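Local coordinates for protein prolyl-ACP dehydrogenase (Oscillatoria sp., PDB 4IRN) that oxidises prolyl-acyl carrier protein with an FAD cofactor in the biosynthesis of the cyanotoxin anatoxin-a, at residues G84-P89 against N125-A130; C115-L120 against M241-V246; I157-A162 against H192-G197. All coordinates share one frame; numbering follows the deposited sequence.

Contact 1 of 3, residues G84-P89 against N125-A130; sequences GVHGWP and NAHIWA
Ile128 of helix 118-138 carries the apolar part of this contact, its side chain leaving the backbone toward the short helical turn that runs from Val85 to Trp88. Its two branches divide the work. CG2, set anti to the backbone N because CG1 lies beside that N (chi1 -61°), meets Pro89 CG at 3.6 Å. CG1 and CD1 reach instead over the backbone of the turn, with Ile128 CG1 3.9 Å from His86 CA and CD1 4.1 Å from Val85 O. Trp129 meets the same corner of the proline: CH2 at the far rim of its six-membered ring comes within 3.7 Å of Pro89 CG, with Pro89 CB also close. Ile128 CG2 also sits over the face of the Trp129 ring, so isoleucine, proline and indole pack as one apolar group.

The aromatic pairing is between His86 and His127. CD2 of the two rings approach to 3.5 Å, His127 CD2 lying near the plane of His86 at its edge; the planes stand 75° apart. Trp77 of helix 74-83 meets both rings.

Polar bonds fix the side chains from within the helix and from its neighbours. Trp129 NE1 donates to Asn125 OD1 (2.8 Å, bent to 137° at the hydrogen), with the acceptor in the indole plane, which would limit rotation of that ring. His127 ND1 accepts from Ala158 N of strand 158-161.

Gly84, with positive phi, is the C-prime residue of the Schellman motif that ends helix 74-83. This is helix-to-turn packing in the all-helical N-terminal domain of the acyl-CoA dehydrogenase fold.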
# COMPACT_ATOMS: atom_id res chain seq x y z
N GLY A 84 6.92 -18.72 36.48
CA GLY A 84 6.37 -17.48 37.01
C GLY A 84 5.68 -16.57 36.02
O GLY A 84 5.27 -15.47 36.41
N VAL A 85 5.52 -17.00 34.75
CA VAL A 85 4.91 -16.21 33.66
C VAL A 85 3.63 -15.49 34.09
O VAL A 85 3.57 -14.26 34.04
CB VAL A 85 4.71 -17.00 32.33
CG1 VAL A 85 4.23 -16.09 31.22
CG2 VAL A 85 5.99 -17.72 31.90
N HIS A 86 2.64 -16.25 34.56
CA HIS A 86 1.33 -15.75 35.00
C HIS A 86 1.43 -14.70 36.10
O HIS A 86 0.66 -13.74 36.08
CB HIS A 86 0.44 -16.92 35.45
CG HIS A 86 0.30 -17.99 34.42
ND1 HIS A 86 1.38 -18.77 34.02
CD2 HIS A 86 -0.80 -18.41 33.75
CE1 HIS A 86 0.90 -19.61 33.12
NE2 HIS A 86 -0.40 -19.43 32.92
N GLY A 87 2.38 -14.87 37.02
CA GLY A 87 2.61 -13.97 38.14
C GLY A 87 3.45 -12.74 37.84
O GLY A 87 3.58 -11.89 38.73
N TRP A 88 4.03 -12.63 36.61
CA TRP A 88 4.89 -11.51 36.20
C TRP A 88 4.36 -10.10 36.56
O TRP A 88 5.10 -9.37 37.21
CB TRP A 88 5.34 -11.60 34.73
CG TRP A 88 6.39 -12.64 34.42
CD1 TRP A 88 7.17 -13.31 35.32
CD2 TRP A 88 6.82 -13.05 33.12
NE1 TRP A 88 8.03 -14.15 34.66
CE2 TRP A 88 7.84 -14.00 33.30
CE3 TRP A 88 6.44 -12.72 31.81
CZ2 TRP A 88 8.49 -14.63 32.23
CZ3 TRP A 88 7.07 -13.34 30.74
CH2 TRP A 88 8.08 -14.29 30.96
N PRO A 89 3.11 -9.70 36.21
CA PRO A 89 2.65 -8.36 36.61
C PRO A 89 1.93 -8.33 37.97
O PRO A 89 1.46 -7.28 38.39
CB PRO A 89 1.71 -7.97 35.46
CG PRO A 89 1.22 -9.25 34.90
CD PRO A 89 2.07 -10.38 35.41
N ASN A 125 -1.89 -14.97 27.73
CA ASN A 125 -2.04 -13.51 27.71
C ASN A 125 -3.48 -13.08 27.97
O ASN A 125 -3.70 -12.06 28.63
CB ASN A 125 -1.48 -12.91 26.43
CG ASN A 125 0.02 -12.68 26.53
OD1 ASN A 125 0.48 -11.64 26.99
ND2 ASN A 125 0.81 -13.68 26.17
N ALA A 126 -4.44 -13.91 27.53
CA ALA A 126 -5.87 -13.73 27.76
C ALA A 126 -6.16 -13.84 29.25
O ALA A 126 -6.93 -13.06 29.77
CB ALA A 126 -6.64 -14.79 27.00
N HIS A 127 -5.55 -14.82 29.91
CA HIS A 127 -5.64 -15.13 31.33
C HIS A 127 -5.01 -14.02 32.19
O HIS A 127 -5.63 -13.57 33.15
CB HIS A 127 -4.99 -16.51 31.59
CG HIS A 127 -4.80 -16.87 33.03
ND1 HIS A 127 -5.73 -17.63 33.71
CD2 HIS A 127 -3.77 -16.60 33.87
CE1 HIS A 127 -5.25 -17.78 34.93
NE2 HIS A 127 -4.07 -17.18 35.07
N ILE A 128 -3.81 -13.55 31.83
CA ILE A 128 -3.10 -12.49 32.55
C ILE A 128 -3.75 -11.11 32.44
O ILE A 128 -4.13 -10.52 33.45
CB ILE A 128 -1.60 -12.43 32.14
CG1 ILE A 128 -0.87 -13.74 32.47
CG2 ILE A 128 -0.89 -11.26 32.81
CD1 ILE A 128 0.32 -14.06 31.55
N TRP A 129 -3.84 -10.58 31.21
CA TRP A 129 -4.33 -9.23 30.92
C TRP A 129 -5.82 -8.98 30.98
O TRP A 129 -6.22 -7.91 31.43
CB TRP A 129 -3.70 -8.65 29.64
CG TRP A 129 -2.22 -8.88 29.54
CD1 TRP A 129 -1.58 -9.74 28.69
CD2 TRP A 129 -1.20 -8.31 30.37
NE1 TRP A 129 -0.23 -9.71 28.92
CE2 TRP A 129 0.03 -8.85 29.95
CE3 TRP A 129 -1.20 -7.37 31.41
CZ2 TRP A 129 1.25 -8.48 30.54
CZ3 TRP A 129 0.00 -7.01 32.01
CH2 TRP A 129 1.21 -7.57 31.57
N ALA A 130 -6.65 -9.95 30.54
CA ALA A 130 -8.10 -9.77 30.54
C ALA A 130 -8.82 -10.30 31.78
O ALA A 130 -10.02 -10.03 31.95
CB ALA A 130 -8.71 -10.35 29.27

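Contact 2 of 3, residues C115-L120 against M241-V246; sequences CKDNGL and MRTAEV
Gly119, at the start of helix 118-138, packs its bare backbone against Thr243 and Met241, and these three residues bury the greatest area in the contact. Lacking a side chain, Gly119 lets the type I turn from Met241 to Ala244 come close: its CA lies 4.3 Å from Met241 CA and 3.3 Å from Thr243 OG1. Gly119 O is also met by the methyl of Ala244 at 3.4 Å.

Thr243 supplies the polar link. With chi1 at 59°, OG1 is held between the backbone N and the carbonyl carbon, and from there it donates to Asp117 OD1 at 2.6 Å. The hydroxyl reaches this oxygen on its syn side, 23° out of the carboxylate plane. Asp117 is the N-cap of the helix, and the same OD1 also accepts from Leu120 N (3.0 Å), which comes from above the plane, 51° out of it. One carboxylate oxygen is thus gripped by two donors, one from the helix start and one from the turn, and the position of the cap is tied to the loop it faces.

Met241 packs alongside the first helical turn. Its chain, bent at chi2, brings SD to 3.5 Å from Asn118 O and 4.1 Å from Asn118 CB. Asn118 directs its amide away, where ND2 bonds to Glu389 and Asp392. Met241 also touches Phe122, a residue of the flavin pocket, and Tyr380 of a second subunit.

The result is a capped helix N-terminus docked on a beta turn, joining the helical N-terminal domain to the beta middle domain beside the FAD site of an acyl-CoA dehydrogenase fold.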
# COMPACT_ATOMS: atom_id res chain seq x y z
N CYS A 115 9.32 -19.49 22.21
CA CYS A 115 8.16 -20.39 22.14
C CYS A 115 7.46 -20.26 20.79
O CYS A 115 7.05 -19.15 20.42
CB CYS A 115 7.21 -20.14 23.30
SG CYS A 115 5.82 -21.30 23.39
N LYS A 116 7.32 -21.38 20.07
CA LYS A 116 6.70 -21.41 18.74
C LYS A 116 5.18 -21.58 18.80
O LYS A 116 4.49 -21.30 17.82
CB LYS A 116 7.35 -22.49 17.86
CG LYS A 116 8.76 -22.17 17.38
CD LYS A 116 9.30 -23.27 16.49
CE LYS A 116 10.58 -22.90 15.80
NZ LYS A 116 11.14 -24.02 15.02
N ASP A 117 4.65 -22.04 19.94
CA ASP A 117 3.23 -22.29 20.16
C ASP A 117 2.52 -20.96 20.43
O ASP A 117 2.39 -20.53 21.58
CB ASP A 117 3.02 -23.30 21.31
CG ASP A 117 1.64 -23.93 21.38
OD1 ASP A 117 0.65 -23.24 21.07
OD2 ASP A 117 1.54 -25.10 21.82
N ASN A 118 2.05 -20.32 19.35
CA ASN A 118 1.36 -19.04 19.40
C ASN A 118 0.00 -19.12 20.10
O ASN A 118 -0.40 -18.15 20.75
CB ASN A 118 1.25 -18.41 18.00
CG ASN A 118 2.58 -18.18 17.34
OD1 ASN A 118 3.43 -17.45 17.85
ND2 ASN A 118 2.81 -18.81 16.20
N GLY A 119 -0.67 -20.26 19.99
CA GLY A 119 -1.95 -20.51 20.64
C GLY A 119 -1.85 -20.51 22.15
O GLY A 119 -2.72 -19.94 22.83
N LEU A 120 -0.76 -21.12 22.70
CA LEU A 120 -0.50 -21.19 24.14
C LEU A 120 -0.23 -19.78 24.64
O LEU A 120 -0.82 -19.37 25.65
CB LEU A 120 0.70 -22.12 24.45
CG LEU A 120 1.17 -22.19 25.92
CD1 LEU A 120 0.34 -23.17 26.75
CD2 LEU A 120 2.63 -22.57 25.99
N MET A 241 -4.31 -20.45 15.73
CA MET A 241 -4.49 -20.44 17.19
C MET A 241 -5.26 -21.70 17.65
O MET A 241 -5.97 -21.67 18.65
CB MET A 241 -5.15 -19.14 17.70
CG MET A 241 -4.37 -17.88 17.39
SD MET A 241 -2.79 -17.77 18.23
CE MET A 241 -2.36 -16.09 17.92
N ARG A 242 -5.08 -22.81 16.90
CA ARG A 242 -5.72 -24.12 17.10
C ARG A 242 -5.35 -24.82 18.40
O ARG A 242 -6.07 -25.72 18.84
CB ARG A 242 -5.49 -25.01 15.87
CG ARG A 242 -6.26 -24.53 14.64
CD ARG A 242 -5.79 -25.12 13.33
NE ARG A 242 -6.23 -26.51 13.14
CZ ARG A 242 -7.39 -26.89 12.62
NH1 ARG A 242 -8.30 -25.98 12.26
NH2 ARG A 242 -7.68 -28.17 12.47
N THR A 243 -4.26 -24.38 19.05
CA THR A 243 -3.77 -24.91 20.31
C THR A 243 -4.34 -24.11 21.49
O THR A 243 -3.91 -24.30 22.63
CB THR A 243 -2.24 -25.04 20.29
OG1 THR A 243 -1.70 -23.74 20.05
CG2 THR A 243 -1.75 -26.00 19.21
N ALA A 244 -5.32 -23.23 21.21
CA ALA A 244 -6.04 -22.42 22.19
C ALA A 244 -7.52 -22.77 22.06
O ALA A 244 -8.07 -22.73 20.96
CB ALA A 244 -5.81 -20.94 21.94
N GLU A 245 -8.15 -23.15 23.18
CA GLU A 245 -9.55 -23.56 23.21
C GLU A 245 -10.53 -22.38 23.28
O GLU A 245 -10.51 -21.62 24.26
CB GLU A 245 -9.78 -24.59 24.32
CG GLU A 245 -9.28 -25.98 23.94
CD GLU A 245 -9.36 -27.06 25.00
OE1 GLU A 245 -10.04 -26.86 26.02
OE2 GLU A 245 -8.73 -28.12 24.78
N VAL A 246 -11.34 -22.21 22.23
CA VAL A 246 -12.32 -21.12 22.13
C VAL A 246 -13.77 -21.65 21.88
O VAL A 246 -14.24 -21.66 20.74
CB VAL A 246 -11.89 -19.98 21.16
CG1 VAL A 246 -12.84 -18.79 21.25
CG2 VAL A 246 -10.46 -19.53 21.43

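Contact 3 of 3, residues I157-A162 against H192-G197; sequences IASHAA and HYVTNG. With FAD (flavin-adenine dinucleotide), chain I.
Ser159 and Val194 form the close-packed side of this contact, where strand 158-161 lies against the loop 192-197. Ser159 OG donates to Thr195 O at 2.7 Å, tilted 26° from the carbonyl plane. Beside it, Val194 CG1 rests on Ser159 CB, and CG2 reaches Ala161 CB at 3.9 Å. The side chains of Ile157 and Asn196 cross at about a right angle, CG2 of the first on CB of the second; the amide ND2 of Asn196 turns to Ala123 O on helix 118-138.

The other side is bridged less directly, by a water and the flavin. The water accepts from His160 N and donates to Thr195 O and to FAD O4. The flavin's pyrimidine edge is held from both segments: FAD N3 donates to His160 O (2.6 Å), while Ala162 N donates to FAD O2 and Thr195 N to FAD O4. Thr195 OG1, set beside its own backbone N by chi1 -55°, donates to FAD N5 at 2.8 Å.

Donors at O2, O4 and N5 would draw electron density from the ring, which is consistent with a flavin tuned to take hydride at N5, as in acyl-CoA dehydrogenases.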
# COMPACT_ATOMS: atom_id res chain seq x y z
N ILE A 157 -7.32 -21.58 35.74
CA ILE A 157 -7.34 -20.87 34.48
C ILE A 157 -8.55 -19.96 34.44
O ILE A 157 -9.60 -20.29 34.99
CB ILE A 157 -7.25 -21.86 33.28
CG1 ILE A 157 -5.87 -22.53 33.26
CG2 ILE A 157 -7.52 -21.19 31.94
CD1 ILE A 157 -5.89 -24.00 33.29
N ALA A 158 -8.39 -18.77 33.85
CA ALA A 158 -9.48 -17.82 33.77
C ALA A 158 -9.87 -17.47 32.33
O ALA A 158 -9.04 -17.54 31.42
CB ALA A 158 -9.16 -16.57 34.57
N SER A 159 -11.16 -17.15 32.14
CA SER A 159 -11.76 -16.77 30.88
C SER A 159 -12.44 -15.42 31.03
O SER A 159 -12.92 -15.08 32.12
CB SER A 159 -12.78 -17.81 30.43
OG SER A 159 -12.14 -18.94 29.87
N HIS A 160 -12.44 -14.65 29.95
CA HIS A 160 -13.05 -13.33 29.87
C HIS A 160 -14.18 -13.47 28.85
O HIS A 160 -13.92 -13.69 27.67
CB HIS A 160 -11.98 -12.30 29.44
CG HIS A 160 -12.50 -10.91 29.18
ND1 HIS A 160 -12.91 -10.53 27.91
CD2 HIS A 160 -12.66 -9.87 30.02
CE1 HIS A 160 -13.29 -9.27 28.01
NE2 HIS A 160 -13.16 -8.83 29.26
N ALA A 161 -15.45 -13.45 29.33
CA ALA A 161 -16.63 -13.58 28.47
C ALA A 161 -17.42 -12.28 28.45
O ALA A 161 -18.15 -11.96 29.39
CB ALA A 161 -17.50 -14.74 28.92
N ALA A 162 -17.23 -11.50 27.36
CA ALA A 162 -17.86 -10.21 27.14
C ALA A 162 -18.64 -10.15 25.85
O ALA A 162 -19.78 -9.71 25.86
CB ALA A 162 -16.83 -9.10 27.19
N HIS A 192 -20.56 -15.74 22.77
CA HIS A 192 -19.79 -16.49 21.81
C HIS A 192 -18.32 -16.09 21.94
O HIS A 192 -18.04 -15.06 22.54
CB HIS A 192 -20.37 -16.40 20.38
CG HIS A 192 -20.28 -15.08 19.65
ND1 HIS A 192 -19.66 -13.98 20.21
CD2 HIS A 192 -20.71 -14.76 18.41
CE1 HIS A 192 -19.73 -13.02 19.28
NE2 HIS A 192 -20.36 -13.44 18.19
N TYR A 193 -17.40 -16.95 21.49
CA TYR A 193 -15.94 -16.76 21.61
C TYR A 193 -15.47 -16.52 23.06
O TYR A 193 -15.40 -15.37 23.50
CB TYR A 193 -15.37 -15.67 20.66
CG TYR A 193 -15.92 -15.71 19.25
CD1 TYR A 193 -15.64 -16.78 18.40
CD2 TYR A 193 -16.72 -14.68 18.76
CE1 TYR A 193 -16.17 -16.82 17.11
CE2 TYR A 193 -17.24 -14.71 17.47
CZ TYR A 193 -16.95 -15.78 16.64
OH TYR A 193 -17.47 -15.81 15.37
N VAL A 194 -15.18 -17.60 23.80
CA VAL A 194 -14.72 -17.50 25.19
C VAL A 194 -13.39 -18.26 25.30
O VAL A 194 -13.39 -19.46 25.56
CB VAL A 194 -15.79 -17.95 26.23
CG1 VAL A 194 -15.30 -17.72 27.66
CG2 VAL A 194 -17.13 -17.26 26.01
N THR A 195 -12.25 -17.56 25.08
CA THR A 195 -10.91 -18.15 25.15
C THR A 195 -10.71 -18.83 26.51
O THR A 195 -11.02 -18.23 27.54
CB THR A 195 -9.81 -17.12 24.82
OG1 THR A 195 -10.08 -16.54 23.55
CG2 THR A 195 -8.42 -17.71 24.81
N ASN A 196 -10.25 -20.10 26.49
CA ASN A 196 -9.98 -20.95 27.67
C ASN A 196 -11.24 -21.53 28.36
O ASN A 196 -11.10 -22.27 29.34
CB ASN A 196 -9.04 -20.26 28.69
CG ASN A 196 -7.71 -19.81 28.13
OD1 ASN A 196 -7.10 -20.48 27.28
ND2 ASN A 196 -7.22 -18.67 28.62
N GLY A 197 -12.42 -21.22 27.83
CA GLY A 197 -13.72 -21.64 28.36
C GLY A 197 -13.83 -23.10 28.79
O GLY A 197 -14.29 -23.38 29.90
PA FAD I . -18.49 -7.51 14.23
O1A FAD I . -18.27 -6.77 15.49
O2A FAD I . -19.77 -8.28 13.94
O5B FAD I . -18.39 -6.50 13.01
C5B FAD I . -18.44 -7.00 11.66
C4B FAD I . -17.45 -6.21 10.84
O4B FAD I . -17.92 -4.86 10.71
C3B FAD I . -16.03 -6.17 11.39
O3B FAD I . -15.14 -6.75 10.45
C2B FAD I . -15.73 -4.68 11.66
O2B FAD I . -14.55 -4.30 10.95
C1B FAD I . -16.91 -3.93 11.05
N9A FAD I . -17.49 -2.91 11.93
C8A FAD I . -18.34 -3.12 12.98
N7A FAD I . -18.66 -2.03 13.64
C5A FAD I . -17.96 -1.03 12.98
C6A FAD I . -17.86 0.37 13.20
N6A FAD I . -18.49 1.02 14.17
N1A FAD I . -17.06 1.07 12.37
C2A FAD I . -16.42 0.43 11.39
N3A FAD I . -16.46 -0.87 11.08
C4A FAD I . -17.24 -1.56 11.92
N1 FAD I . -14.39 -12.01 23.09
C2 FAD I . -14.54 -12.13 24.45
O2 FAD I . -15.37 -11.45 25.05
N3 FAD I . -13.76 -13.04 25.17
C4 FAD I . -12.82 -13.87 24.63
O4 FAD I . -12.19 -14.64 25.36
C4X FAD I . -12.66 -13.76 23.18
N5 FAD I . -11.79 -14.55 22.59
C5X FAD I . -11.70 -14.48 21.20
C6 FAD I . -10.78 -15.31 20.55
C7 FAD I . -10.62 -15.28 19.17
C7M FAD I . -9.56 -16.13 18.52
C8 FAD I . -11.42 -14.40 18.40
C8M FAD I . -11.28 -14.32 16.90
C9 FAD I . -12.34 -13.58 19.04
C9A FAD I . -12.50 -13.59 20.42
N10 FAD I . -13.42 -12.75 21.10
C10 FAD I . -13.51 -12.80 22.47
C1' FAD I . -14.34 -11.90 20.31
C2' FAD I . -13.55 -10.84 19.57
O2' FAD I . -13.16 -9.77 20.43
C3' FAD I . -14.33 -10.34 18.35
O3' FAD I . -13.65 -10.73 17.16
C4' FAD I . -14.57 -8.83 18.33
O4' FAD I . -15.30 -8.44 19.50
C5' FAD I . -15.23 -8.35 17.05
O5' FAD I . -16.58 -8.85 16.96
P FAD I . -17.07 -9.57 15.61
O1P FAD I . -16.01 -10.43 15.03
O2P FAD I . -18.34 -10.15 16.18
O3P FAD I . -17.35 -8.65 14.33
O HOH W 1 -10.36 -15.10 27.75

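The centres of the three contacts lie about 14 to 15 Å from one another, and contact 3 holds the flavin. Contacts 1 and 2 both use helix 118-138, contact 2 at its start and contact 1 two to three turns on, and their segments alternate along the chain. Contact 3 follows contact 1 in sequence and is nested inside the loop closed by contact 2. It belongs to the middle domain, contact 1 to the N-terminal domain, and contact 2 spans the two. Contacts 2 and 3 meet through a probable hydrogen bond from Asn196 N to Glu245 O. One helix thus connects N-terminal packing, domain junction and cofactor site.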